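Local coordinates for hypothetical protein Atu0636 (PDB 2OZV) that is uncharacterised but probably transfers methyl groups from S-adenosylmethionine as a predicted O-methyltransferase, at residues B[189-198]-B[217-228]; B[147-157]-B[177-186]. All blocks are in the same frame, centred on the assembly; numbering follows the deposited sequence. Where two conformers were deposited one is given.

Interaction 1. Residues B[189-198]-B[217-228]; sequences LEITLIHPRP and LTFRAPLIMHET
Glu190 and Arg220 form a salt bridge on one face of two parallel strands. The chain of Arg220 bends twice after CB. Arg220 CB lies 3.3 Å from Thr192 OG1, a hydroxyl that hydrogen-bonds to Tyr247. The turn about the CB-CG bond of Arg220 (chi2 -73°) brings its CD to 3.4 Å from Glu190 OE1. At the tip Arg220 NH1 donates to Glu190 OE1 at 2.8 Å. The carboxylate stands almost upright to the guanidinium. Glu190 OE1 lies in the guanidinium plane, and NH1 reaches it from the syn side but 33° out of the carboxylate plane. NH1 also donates to Ala248 O, and Glu190 OE2 accepts from Asn250 N, tying the pair to the C-terminal segment.

The two strands form one edge of the sheet within this chain, a predicted methyltransferase of Rossmann-like fold; there the backbone of Phe219 also hydrogen-bonds to the second subunit. Their pairing breaks after Ile191 and resumes at Ile194, one residue out of step. A water bridges the break, donating to Ile191 O and Arg220 O and accepting from Leu193 N.

On the other sheet face, Ile191 CD1 makes a CH-pi contact over the Phe219 ring, 4.1 Å from its centroid. Leu193 CD2 meets the same ring at its edge, 3.6 Å from Phe219 CD2. Farther along, Ile224 CD1 packs on His195 CB, while His195 ND1 is held by Glu200 O.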
loop_
_atom_site.group_PDB
_atom_site.type_symbol
_atom_site.label_atom_id
_atom_site.label_comp_id
_atom_site.label_asym_id
_atom_site.label_seq_id
_atom_site.Cartn_x
_atom_site.Cartn_y
_atom_site.Cartn_z
ATOM N N LEU B 189 -4.507 -9.956 4.800
ATOM C CA LEU B 189 -3.803 -8.733 5.245
ATOM C C LEU B 189 -4.745 -7.560 5.240
ATOM O O LEU B 189 -5.509 -7.355 4.268
ATOM C CB LEU B 189 -2.597 -8.407 4.348
ATOM C CG LEU B 189 -1.276 -9.095 4.762
ATOM C CD1 LEU B 189 -1.360 -10.614 4.660
ATOM C CD2 LEU B 189 -0.111 -8.575 3.864
ATOM N N GLU B 190 -4.702 -6.805 6.330
ATOM C CA GLU B 190 -5.332 -5.493 6.384
ATOM C C GLU B 190 -4.235 -4.479 6.591
ATOM O O GLU B 190 -3.478 -4.567 7.587
ATOM C CB GLU B 190 -6.296 -5.398 7.568
ATOM C CG GLU B 190 -7.624 -6.081 7.337
ATOM C CD GLU B 190 -8.654 -5.729 8.412
ATOM O OE1 GLU B 190 -8.409 -4.805 9.254
ATOM O OE2 GLU B 190 -9.715 -6.356 8.366
ATOM N N ILE B 191 -4.142 -3.514 5.683
ATOM C CA ILE B 191 -3.081 -2.503 5.741
ATOM C C ILE B 191 -3.720 -1.162 6.045
ATOM O O ILE B 191 -4.607 -0.720 5.303
ATOM C CB ILE B 191 -2.333 -2.432 4.375
ATOM C CG1 ILE B 191 -1.743 -3.822 4.004
ATOM C CG2 ILE B 191 -1.280 -1.324 4.408
ATOM C CD1 ILE B 191 -1.034 -3.853 2.595
ATOM N N THR B 192 -3.271 -0.515 7.118
ATOM C CA THR B 192 -3.808 0.775 7.484
ATOM C C THR B 192 -2.663 1.805 7.471
ATOM O O THR B 192 -1.744 1.744 8.302
ATOM C CB THR B 192 -4.461 0.721 8.887
ATOM O OG1 THR B 192 -5.458 -0.302 8.920
ATOM C CG2 THR B 192 -5.085 2.090 9.216
ATOM N N LEU B 193 -2.704 2.729 6.512
ATOM C CA LEU B 193 -1.699 3.793 6.494
ATOM C C LEU B 193 -1.989 4.826 7.571
ATOM O O LEU B 193 -3.163 5.111 7.884
ATOM C CB LEU B 193 -1.685 4.482 5.125
ATOM C CG LEU B 193 -0.979 3.707 3.970
ATOM C CD1 LEU B 193 0.530 3.435 4.269
ATOM C CD2 LEU B 193 -1.642 2.445 3.522
ATOM N N ILE B 194 -0.911 5.421 8.082
ATOM C CA ILE B 194 -0.945 6.407 9.166
ATOM C C ILE B 194 -0.420 7.735 8.629
ATOM O O ILE B 194 0.753 7.831 8.272
ATOM C CB ILE B 194 -0.048 5.934 10.347
ATOM C CG1 ILE B 194 -0.358 4.487 10.738
ATOM C CG2 ILE B 194 -0.178 6.857 11.544
ATOM C CD1 ILE B 194 -1.781 4.268 11.195
ATOM N N HIS B 195 -1.282 8.751 8.550
ATOM C CA HIS B 195 -0.894 10.048 7.982
ATOM C C HIS B 195 -0.873 11.075 9.122
ATOM O O HIS B 195 -1.730 11.021 9.985
ATOM C CB HIS B 195 -1.881 10.493 6.892
ATOM C CG HIS B 195 -1.951 9.554 5.706
ATOM N ND1 HIS B 195 -1.404 9.860 4.485
ATOM C CD2 HIS B 195 -2.456 8.298 5.585
ATOM C CE1 HIS B 195 -1.610 8.854 3.641
ATOM N NE2 HIS B 195 -2.253 7.898 4.283
ATOM N N PRO B 196 0.128 11.977 9.152
ATOM C CA PRO B 196 0.178 12.877 10.338
ATOM C C PRO B 196 -0.965 13.906 10.401
ATOM O O PRO B 196 -1.446 14.253 11.502
ATOM C CB PRO B 196 1.534 13.582 10.215
ATOM C CG PRO B 196 2.012 13.362 8.831
ATOM C CD PRO B 196 1.234 12.206 8.206
ATOM N N ARG B 197 -1.368 14.414 9.245
ATOM C CA ARG B 197 -2.515 15.303 9.158
ATOM C C ARG B 197 -3.075 15.266 7.736
ATOM O O ARG B 197 -2.421 14.741 6.823
ATOM C CB ARG B 197 -2.189 16.734 9.650
ATOM C CG ARG B 197 -0.987 17.445 9.028
ATOM C CD ARG B 197 -0.664 18.785 9.769
ATOM N NE ARG B 197 0.005 18.610 11.077
ATOM C CZ ARG B 197 -0.524 18.880 12.276
ATOM N NH1 ARG B 197 0.187 18.673 13.373
ATOM N NH2 ARG B 197 -1.750 19.366 12.401
ATOM N N PRO B 198 -4.283 15.820 7.533
ATOM C CA PRO B 198 -4.917 15.742 6.213
ATOM C C PRO B 198 -4.010 16.253 5.094
ATOM O O PRO B 198 -3.333 17.292 5.253
ATOM C CB PRO B 198 -6.136 16.672 6.366
ATOM C CG PRO B 198 -6.458 16.542 7.843
ATOM C CD PRO B 198 -5.124 16.585 8.483
ATOM N N LEU B 217 -5.489 -9.206 0.105
ATOM C CA LEU B 217 -5.261 -8.072 0.958
ATOM C C LEU B 217 -6.340 -6.972 0.831
ATOM O O LEU B 217 -7.072 -6.872 -0.188
ATOM C CB LEU B 217 -3.857 -7.511 0.753
ATOM C CG LEU B 217 -3.578 -6.698 -0.501
ATOM C CD1 LEU B 217 -4.053 -5.221 -0.395
ATOM C CD2 LEU B 217 -2.050 -6.727 -0.687
ATOM N N THR B 218 -6.414 -6.155 1.867
ATOM C CA THR B 218 -7.355 -5.044 1.962
ATOM C C THR B 218 -6.567 -3.835 2.464
ATOM O O THR B 218 -5.763 -3.989 3.415
ATOM C CB THR B 218 -8.418 -5.428 3.047
ATOM O OG1 THR B 218 -9.231 -6.484 2.535
ATOM C CG2 THR B 218 -9.290 -4.261 3.370
ATOM N N PHE B 219 -6.773 -2.643 1.866
ATOM C CA PHE B 219 -6.328 -1.411 2.513
ATOM C C PHE B 219 -7.488 -0.800 3.262
ATOM O O PHE B 219 -8.509 -0.391 2.663
ATOM C CB PHE B 219 -5.776 -0.376 1.495
ATOM C CG PHE B 219 -4.381 -0.685 0.982
ATOM C CD1 PHE B 219 -4.190 -1.575 -0.083
ATOM C CD2 PHE B 219 -3.260 -0.078 1.580
ATOM C CE1 PHE B 219 -2.896 -1.863 -0.558
ATOM C CE2 PHE B 219 -1.964 -0.341 1.087
ATOM C CZ PHE B 219 -1.801 -1.251 0.022
ATOM N N ARG B 220 -7.330 -0.686 4.576
ATOM C CA ARG B 220 -8.364 -0.047 5.414
ATOM C C ARG B 220 -8.355 1.462 5.219
ATOM O O ARG B 220 -7.350 2.031 4.746
ATOM C CB ARG B 220 -8.098 -0.367 6.907
ATOM C CG ARG B 220 -8.212 -1.854 7.255
ATOM C CD ARG B 220 -9.659 -2.346 7.261
ATOM N NE ARG B 220 -10.516 -1.505 8.110
ATOM C CZ ARG B 220 -10.687 -1.674 9.427
ATOM N NH1 ARG B 220 -10.089 -2.685 10.069
ATOM N NH2 ARG B 220 -11.485 -0.845 10.116
ATOM N N ALA B 221 -9.445 2.136 5.587
ATOM C CA ALA B 221 -9.417 3.613 5.639
ATOM C C ALA B 221 -8.238 4.009 6.541
ATOM O O ALA B 221 -7.961 3.332 7.535
ATOM C CB ALA B 221 -10.739 4.188 6.198
ATOM N N PRO B 222 -7.541 5.084 6.193
ATOM C CA PRO B 222 -6.311 5.404 6.939
ATOM C C PRO B 222 -6.612 6.040 8.269
ATOM O O PRO B 222 -7.751 6.499 8.495
ATOM C CB PRO B 222 -5.613 6.423 6.026
ATOM C CG PRO B 222 -6.768 7.141 5.386
ATOM C CD PRO B 222 -7.778 6.043 5.091
ATOM N N LEU B 223 -5.619 6.028 9.159
ATOM C CA LEU B 223 -5.705 6.823 10.397
ATOM C C LEU B 223 -4.981 8.141 10.181
ATOM O O LEU B 223 -3.848 8.147 9.673
ATOM C CB LEU B 223 -5.099 6.057 11.555
ATOM C CG LEU B 223 -5.788 4.734 11.913
ATOM C CD1 LEU B 223 -4.985 3.984 12.965
ATOM C CD2 LEU B 223 -7.196 4.999 12.430
ATOM N N ILE B 224 -5.638 9.249 10.539
ATOM C CA ILE B 224 -5.032 10.576 10.468
ATOM C C ILE B 224 -4.771 10.976 11.912
ATOM O O ILE B 224 -5.712 11.020 12.732
ATOM C CB ILE B 224 -5.949 11.596 9.757
ATOM C CG1 ILE B 224 -6.537 10.998 8.454
ATOM C CG2 ILE B 224 -5.228 12.940 9.520
ATOM C CD1 ILE B 224 -5.549 10.722 7.323
HETATM N N MSE B 225 -3.505 11.230 12.231
HETATM C CA MSE B 225 -3.074 11.496 13.614
HETATM C C MSE B 225 -3.673 12.782 14.202
HETATM O O MSE B 225 -4.159 12.790 15.338
HETATM C CB MSE B 225 -1.550 11.605 13.673
HETATM C CG MSE B 225 -0.791 10.307 13.545
HETATM SE SE MSE B 225 1.078 10.626 12.981
HETATM C CE MSE B 225 1.636 12.081 14.140
ATOM N N HIS B 226 -3.617 13.857 13.422
ATOM C CA HIS B 226 -3.970 15.215 13.873
ATOM C C HIS B 226 -4.901 15.946 12.906
ATOM O O HIS B 226 -4.882 15.682 11.707
ATOM C CB HIS B 226 -2.698 16.075 14.019
ATOM C CG HIS B 226 -1.663 15.488 14.922
ATOM N ND1 HIS B 226 -1.745 15.560 16.298
ATOM C CD2 HIS B 226 -0.516 14.824 14.649
ATOM C CE1 HIS B 226 -0.698 14.955 16.832
ATOM N NE2 HIS B 226 0.060 14.493 15.854
ATOM N N GLU B 227 -5.694 16.895 13.415
ATOM C CA GLU B 227 -6.388 17.834 12.533
ATOM C C GLU B 227 -5.361 18.879 12.113
ATOM O O GLU B 227 -4.357 19.090 12.817
ATOM C CB GLU B 227 -7.581 18.541 13.211
ATOM C CG GLU B 227 -8.600 17.642 13.913
ATOM C CD GLU B 227 -9.437 16.783 12.962
ATOM O OE1 GLU B 227 -9.435 17.041 11.731
ATOM O OE2 GLU B 227 -10.102 15.838 13.468
ATOM N N THR B 228 -5.612 19.518 10.971
ATOM C CA THR B 228 -4.788 20.618 10.500
ATOM C C THR B 228 -4.744 21.699 11.584
ATOM O O THR B 228 -5.792 22.164 12.048
ATOM C CB THR B 228 -5.359 21.217 9.192
ATOM O OG1 THR B 228 -5.524 20.175 8.217
ATOM C CG2 THR B 228 -4.436 22.294 8.624
HETATM O O HOH W 1 -7.770 -8.720 3.665
HETATM O O HOH W 2 -4.790 2.439 4.582
HETATM O O HOH W 3 -3.205 19.407 6.968
#

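Interaction 2. Residues B[147-157]-B[177-186]; sequences GLFEDWIRTAS and EIIAACGSRF
The Phe149 ring has Ile178 CG1 over one face, a CH-pi contact 3.8 Å from the centroid. Glu177 OE2 lies at the ring edge, with the carboxylate turned nearly perpendicular to the ring. The guanidinium of Arg185 has the aliphatic part of Arg154 over one face, and the Glu150 carboxylate meets its edge. Phe186 turns its ring edge to the backbone of Ala156 and Ser157.

These groups join helix 148-159 to helix 175-182 and to the turn and strand that follow it, on one side of the Rossmann-like sheet, as in class I methyltransferases. The axes of segments 148-157 and 177-182 come within 8.5 Å and cross at -39°. At the close approach Ala181 CB touches Phe149 O and lies 3.7 Å from Ile153 CD1. Ile153 CG2, anti to the backbone N, instead reaches Phe186 CD2. Ile178 and Phe186 also rest on strands 164-170 and 204-211. Near the start of the first helix, a water accepts from Glu150 N and donates to Glu177 OE2.

Arg185 follows the second helix and reaches back across the first with an extended chain. It grips Glu150 end-on: Arg185 NH1 donates to Glu150 OE2 at 2.7 Å, and Arg185 NH2 to Glu150 OE1 at 3.0 Å. OE1 is approached from above the carboxylate plane. Arg185 NH2 also donates to Ala181 O at 2.8 Å, in the carbonyl plane, on a lone pair.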
loop_
_atom_site.group_PDB
_atom_site.type_symbol
_atom_site.label_atom_id
_atom_site.label_comp_id
_atom_site.label_asym_id
_atom_site.label_seq_id
_atom_site.Cartn_x
_atom_site.Cartn_y
_atom_site.Cartn_z
ATOM N N GLY B 147 16.091 -9.208 4.526
ATOM C CA GLY B 147 15.987 -10.479 5.232
ATOM C C GLY B 147 15.171 -10.418 6.514
ATOM O O GLY B 147 14.681 -11.460 6.985
ATOM N N LEU B 148 15.033 -9.223 7.101
ATOM C CA LEU B 148 14.459 -9.135 8.468
ATOM C C LEU B 148 12.989 -9.507 8.536
ATOM O O LEU B 148 12.582 -10.326 9.387
ATOM C CB LEU B 148 14.706 -7.770 9.139
ATOM C CG LEU B 148 14.798 -7.787 10.677
ATOM C CD1 LEU B 148 15.968 -8.667 11.134
ATOM C CD2 LEU B 148 15.037 -6.392 11.260
ATOM N N PHE B 149 12.175 -8.906 7.669
ATOM C CA PHE B 149 10.758 -9.250 7.677
ATOM C C PHE B 149 10.544 -10.735 7.383
ATOM O O PHE B 149 9.751 -11.396 8.059
ATOM C CB PHE B 149 9.971 -8.374 6.703
ATOM C CG PHE B 149 9.682 -6.994 7.250
ATOM C CD1 PHE B 149 8.700 -6.808 8.207
ATOM C CD2 PHE B 149 10.399 -5.893 6.791
ATOM C CE1 PHE B 149 8.420 -5.519 8.719
ATOM C CE2 PHE B 149 10.122 -4.613 7.298
ATOM C CZ PHE B 149 9.142 -4.442 8.250
ATOM N N GLU B 150 11.259 -11.258 6.390
ATOM C CA GLU B 150 11.220 -12.684 6.111
ATOM C C GLU B 150 11.515 -13.537 7.350
ATOM O O GLU B 150 10.726 -14.426 7.683
ATOM C CB GLU B 150 12.193 -13.029 4.974
ATOM C CG GLU B 150 12.393 -14.541 4.759
ATOM C CD GLU B 150 11.116 -15.281 4.333
ATOM O OE1 GLU B 150 10.140 -14.656 3.871
ATOM O OE2 GLU B 150 11.088 -16.520 4.461
ATOM N N ASP B 151 12.631 -13.267 8.031
ATOM C CA ASP B 151 12.996 -14.038 9.241
ATOM C C ASP B 151 11.954 -13.917 10.350
ATOM O O ASP B 151 11.493 -14.927 10.892
ATOM C CB ASP B 151 14.343 -13.591 9.795
ATOM C CG ASP B 151 15.523 -14.070 8.958
ATOM O OD1 ASP B 151 15.372 -15.018 8.145
ATOM O OD2 ASP B 151 16.619 -13.495 9.124
ATOM N N TRP B 152 11.580 -12.682 10.683
ATOM C CA TRP B 152 10.659 -12.453 11.791
ATOM C C TRP B 152 9.258 -13.004 11.520
ATOM O O TRP B 152 8.655 -13.591 12.412
ATOM C CB TRP B 152 10.573 -10.969 12.113
ATOM C CG TRP B 152 11.752 -10.402 12.802
ATOM C CD1 TRP B 152 13.064 -10.688 12.589
ATOM C CD2 TRP B 152 11.714 -9.396 13.812
ATOM N NE1 TRP B 152 13.862 -9.923 13.425
ATOM C CE2 TRP B 152 13.044 -9.121 14.183
ATOM C CE3 TRP B 152 10.673 -8.721 14.457
ATOM C CZ2 TRP B 152 13.367 -8.179 15.163
ATOM C CZ3 TRP B 152 10.991 -7.778 15.420
ATOM C CH2 TRP B 152 12.328 -7.513 15.759
ATOM N N ILE B 153 8.755 -12.826 10.292
ATOM C CA ILE B 153 7.436 -13.362 9.942
ATOM C C ILE B 153 7.455 -14.900 9.800
ATOM O O ILE B 153 6.482 -15.560 10.171
ATOM C CB ILE B 153 6.820 -12.615 8.720
ATOM C CG1 ILE B 153 6.481 -11.178 9.171
ATOM C CG2 ILE B 153 5.521 -13.288 8.246
ATOM C CD1 ILE B 153 6.195 -10.157 8.046
ATOM N N ARG B 154 8.559 -15.480 9.327
ATOM C CA ARG B 154 8.724 -16.930 9.393
ATOM C C ARG B 154 8.578 -17.421 10.845
ATOM O O ARG B 154 7.831 -18.351 11.110
ATOM C CB ARG B 154 10.085 -17.359 8.834
ATOM C CG ARG B 154 10.289 -18.866 8.725
ATOM C CD ARG B 154 11.722 -19.180 8.264
ATOM N NE ARG B 154 12.663 -18.703 9.273
ATOM C CZ ARG B 154 13.645 -17.828 9.065
ATOM N NH1 ARG B 154 13.871 -17.343 7.849
ATOM N NH2 ARG B 154 14.418 -17.448 10.088
ATOM N N THR B 155 9.285 -16.780 11.775
ATOM C CA THR B 155 9.160 -17.135 13.203
ATOM C C THR B 155 7.728 -16.901 13.708
ATOM O O THR B 155 7.170 -17.756 14.397
ATOM C CB THR B 155 10.207 -16.388 14.036
ATOM O OG1 THR B 155 11.510 -16.866 13.659
ATOM C CG2 THR B 155 9.962 -16.593 15.575
ATOM N N ALA B 156 7.128 -15.759 13.359
ATOM C CA ALA B 156 5.764 -15.440 13.826
ATOM C C ALA B 156 4.805 -16.557 13.432
ATOM O O ALA B 156 3.974 -16.978 14.242
ATOM C CB ALA B 156 5.257 -14.062 13.275
ATOM N N SER B 157 4.914 -17.024 12.194
ATOM C CA SER B 157 4.088 -18.124 11.722
ATOM C C SER B 157 4.358 -19.399 12.527
ATOM O O SER B 157 3.415 -20.061 12.954
ATOM C CB SER B 157 4.306 -18.359 10.221
ATOM O OG SER B 157 3.509 -19.445 9.769
ATOM N N GLU B 177 8.136 -5.815 1.036
ATOM C CA GLU B 177 8.860 -6.800 1.837
ATOM C C GLU B 177 7.889 -7.530 2.780
ATOM O O GLU B 177 8.022 -8.731 3.012
ATOM C CB GLU B 177 10.035 -6.141 2.607
ATOM C CG GLU B 177 10.966 -7.125 3.349
ATOM C CD GLU B 177 12.279 -6.522 3.903
ATOM O OE1 GLU B 177 12.714 -5.443 3.450
ATOM O OE2 GLU B 177 12.904 -7.159 4.784
ATOM N N ILE B 178 6.917 -6.797 3.322
ATOM C CA ILE B 178 5.970 -7.377 4.258
ATOM C C ILE B 178 5.025 -8.353 3.566
ATOM O O ILE B 178 4.810 -9.489 4.035
ATOM C CB ILE B 178 5.191 -6.288 4.981
ATOM C CG1 ILE B 178 6.101 -5.554 5.974
ATOM C CG2 ILE B 178 4.017 -6.876 5.742
ATOM C CD1 ILE B 178 5.582 -4.156 6.309
ATOM N N ILE B 179 4.468 -7.928 2.430
ATOM C CA ILE B 179 3.595 -8.815 1.670
ATOM C C ILE B 179 4.335 -10.079 1.254
ATOM O O ILE B 179 3.778 -11.187 1.371
ATOM C CB ILE B 179 2.982 -8.082 0.433
ATOM C CG1 ILE B 179 2.043 -6.946 0.902
ATOM C CG2 ILE B 179 2.327 -9.085 -0.551
ATOM C CD1 ILE B 179 1.675 -5.939 -0.267
ATOM N N ALA B 180 5.576 -9.945 0.791
ATOM C CA ALA B 180 6.356 -11.123 0.363
ATOM C C ALA B 180 6.626 -12.079 1.538
ATOM O O ALA B 180 6.540 -13.298 1.386
ATOM C CB ALA B 180 7.652 -10.705 -0.284
ATOM N N ALA B 181 6.938 -11.509 2.700
ATOM C CA ALA B 181 7.256 -12.308 3.888
ATOM C C ALA B 181 6.009 -13.053 4.384
ATOM O O ALA B 181 6.107 -14.179 4.892
ATOM C CB ALA B 181 7.820 -11.409 4.990
ATOM N N CYS B 182 4.842 -12.435 4.234
ATOM C CA CYS B 182 3.581 -13.095 4.601
ATOM C C CYS B 182 3.272 -14.286 3.707
ATOM O O CYS B 182 2.616 -15.251 4.154
ATOM C CB CYS B 182 2.418 -12.102 4.624
ATOM S SG CYS B 182 2.474 -10.973 6.047
ATOM N N GLY B 183 3.698 -14.235 2.441
ATOM C CA GLY B 183 3.417 -15.305 1.460
ATOM C C GLY B 183 3.319 -16.740 1.979
ATOM O O GLY B 183 4.230 -17.238 2.640
ATOM N N SER B 184 2.196 -17.395 1.683
ATOM C CA SER B 184 1.922 -18.784 2.091
ATOM C C SER B 184 1.979 -19.035 3.603
ATOM O O SER B 184 2.000 -20.188 4.054
ATOM C CB SER B 184 2.827 -19.777 1.350
ATOM O OG SER B 184 3.956 -20.103 2.133
ATOM N N ARG B 185 2.009 -17.973 4.392
ATOM C CA ARG B 185 1.969 -18.151 5.859
ATOM C C ARG B 185 0.768 -17.454 6.480
ATOM O O ARG B 185 0.049 -18.037 7.301
ATOM C CB ARG B 185 3.224 -17.560 6.520
ATOM C CG ARG B 185 4.506 -18.260 6.163
ATOM C CD ARG B 185 5.690 -17.327 6.429
ATOM N NE ARG B 185 6.940 -17.983 6.060
ATOM C CZ ARG B 185 8.038 -17.358 5.639
ATOM N NH1 ARG B 185 9.117 -18.082 5.337
ATOM N NH2 ARG B 185 8.062 -16.018 5.523
ATOM N N PHE B 186 0.590 -16.190 6.078
ATOM C CA PHE B 186 -0.447 -15.313 6.572
ATOM C C PHE B 186 -1.203 -14.728 5.402
ATOM O O PHE B 186 -0.595 -14.402 4.364
ATOM C CB PHE B 186 0.160 -14.147 7.337
ATOM C CG PHE B 186 0.764 -14.540 8.640
ATOM C CD1 PHE B 186 -0.048 -14.757 9.747
ATOM C CD2 PHE B 186 2.157 -14.700 8.760
ATOM C CE1 PHE B 186 0.518 -15.122 10.991
ATOM C CE2 PHE B 186 2.731 -15.057 9.985
ATOM C CZ PHE B 186 1.923 -15.269 11.101
HETATM O O HOH W 4 12.597 -9.652 4.293
HETATM O O HOH W 5 7.808 -15.710 2.152
#

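In the fold
From the N terminus, the chain first lays down strands 38-42, 61-67, 92-96 and 116-121 of the sheet. Helix 148-159 follows residues 126-146, which are not modelled. The chain then runs through strand 164-170 to helix 175-182, where interaction 2 closes its loop. Strand 186-195 follows directly and opens interaction 1. The chain returns along antiparallel strand 204-211, and strand 218-224 closes that loop. The two contacts are in series and neither nest nor cross. Their centres lie 22 Å apart, but Ile179 and Cys182 of the helix touch Leu189, and Ile179 also touches Leu217. Interaction 2 joins helices over the sheet; interaction 1 forms its edge within this chain, beside the second subunit.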